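Side-chain contact in predicted protein (Acinetobacter sp. RUH2624, PDB 4MEA), which is a secreted epoxide hydrolase of the Cif family with an alpha/beta hydrolase fold, probably acting as a virulence factor: residues 9-12 / 13-17. Residues are numbered along the deposited sequence; the frame is centred on the assembly and turned at random.
Sequences IDTP and PAVSQ
T11 has chi1 -45°, which sets OG1 beside the backbone N and CG2 anti to it, while V15 at chi1 169° places CG1 anti to its own N. T11 CG2 thereby touches both V15 CG1, at 3.7 Å, and S16 OG, at 3.6 Å. The side chains of T11 and V15 cross at about a right angle, and T11 CG2 rests also on the branch point V15 CB, 3.9 Å away. The other methyl of V15 runs beside the pyrrolidine ring of P12, with V15 CG2 4.0 Å from both P12 CB and P12 CG.

P12 is the N-cap residue, and having no polar side chain it caps nothing by that route; its carbonyl instead opens the helical bonding. S16 N donates to P12 O at 3.0 Å with an N-H...O angle of 168°, the i to i+4 pattern of a first alpha-helical turn, and Q17 N to P13 O repeats it. P13 suits the first turn, where its nitrogen, which lacks a hydrogen, leaves no helical bond unmade.

In buried S16, OG gives its proton to a water at 2.6 Å, which in turn donates to T11 O at 2.9 Å. S16 OG also receives a hydrogen bond from N201 ND2. Through N201, and through I9 packing on N201, L202 and S205, this largely exposed contact, its centre about 26 Å from the centre of the chain, lies against helix 200-211 at the start of helix 13-25.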
loop_
_atom_site.group_PDB
_atom_site.type_symbol
_atom_site.label_atom_id
_atom_site.label_comp_id
_atom_site.label_asym_id
_atom_site.label_seq_id
_atom_site.Cartn_x
_atom_site.Cartn_y
_atom_site.Cartn_z
ATOM N N ILE A 9 -10.137 11.969 10.164
ATOM C CA ILE A 9 -10.368 12.782 11.360
ATOM C C ILE A 9 -9.212 13.736 11.610
ATOM O O ILE A 9 -8.123 13.573 11.052
ATOM C CB ILE A 9 -10.550 11.902 12.624
ATOM C CG1 ILE A 9 -9.267 11.115 12.928
ATOM C CG2 ILE A 9 -11.732 10.959 12.440
ATOM C CD1 ILE A 9 -9.269 10.438 14.308
ATOM N N ASP A 10 -9.443 14.742 12.445
ATOM C CA ASP A 10 -8.345 15.597 12.879
ATOM C C ASP A 10 -8.243 15.633 14.404
ATOM O O ASP A 10 -7.638 16.529 14.975
ATOM C CB ASP A 10 -8.438 17.006 12.268
ATOM C CG ASP A 10 -9.704 17.750 12.674
ATOM O OD1 ASP A 10 -10.256 17.460 13.759
ATOM O OD2 ASP A 10 -10.138 18.638 11.905
ATOM N N THR A 11 -8.825 14.639 15.059
ATOM C CA THR A 11 -8.686 14.512 16.513
ATOM C C THR A 11 -7.220 14.395 16.911
ATOM O O THR A 11 -6.474 13.629 16.308
ATOM C CB THR A 11 -9.439 13.282 17.018
ATOM O OG1 THR A 11 -10.731 13.238 16.394
ATOM C CG2 THR A 11 -9.590 13.319 18.540
ATOM N N PRO A 12 -6.794 15.173 17.919
ATOM C CA PRO A 12 -5.413 15.076 18.404
ATOM C C PRO A 12 -5.163 13.700 19.006
ATOM O O PRO A 12 -6.032 13.177 19.706
ATOM C CB PRO A 12 -5.343 16.153 19.492
ATOM C CG PRO A 12 -6.415 17.131 19.129
ATOM C CD PRO A 12 -7.527 16.281 18.561
ATOM N N PRO A 13 -4.003 13.104 18.703
ATOM C CA PRO A 13 -3.660 11.774 19.224
ATOM C C PRO A 13 -3.851 11.657 20.752
ATOM O O PRO A 13 -4.238 10.596 21.243
ATOM C CB PRO A 13 -2.180 11.640 18.861
ATOM C CG PRO A 13 -2.026 12.458 17.602
ATOM C CD PRO A 13 -3.029 13.589 17.704
ATOM N N ALA A 14 -3.577 12.727 21.489
ATOM C CA ALA A 14 -3.685 12.688 22.949
ATOM C C ALA A 14 -5.136 12.563 23.367
ATOM O O ALA A 14 -5.460 11.873 24.333
ATOM C CB ALA A 14 -3.061 13.928 23.569
ATOM N N VAL A 15 -6.011 13.241 22.633
ATOM C CA VAL A 15 -7.449 13.169 22.888
ATOM C C VAL A 15 -7.962 11.752 22.580
ATOM O O VAL A 15 -8.691 11.153 23.380
ATOM C CB VAL A 15 -8.215 14.258 22.085
ATOM C CG1 VAL A 15 -9.710 14.026 22.131
ATOM C CG2 VAL A 15 -7.861 15.655 22.604
ATOM N N SER A 16 -7.553 11.200 21.440
ATOM C CA SER A 16 -7.875 9.807 21.123
ATOM C C SER A 16 -7.406 8.826 22.205
ATOM O O SER A 16 -8.121 7.887 22.550
ATOM C CB SER A 16 -7.273 9.408 19.775
ATOM O OG SER A 16 -7.869 10.152 18.730
ATOM N N GLN A 17 -6.199 9.030 22.727
ATOM C CA GLN A 17 -5.666 8.142 23.755
ATOM C C GLN A 17 -6.563 8.138 25.009
ATOM O O GLN A 17 -6.746 7.100 25.650
ATOM C CB GLN A 17 -4.227 8.524 24.113
ATOM C CG GLN A 17 -3.552 7.572 25.116
ATOM C CD GLN A 17 -3.574 6.123 24.650
ATOM O OE1 GLN A 17 -3.123 5.805 23.554
ATOM N NE2 GLN A 17 -4.114 5.241 25.483
HETATM O O HOH W 1 -6.315 10.817 16.770
#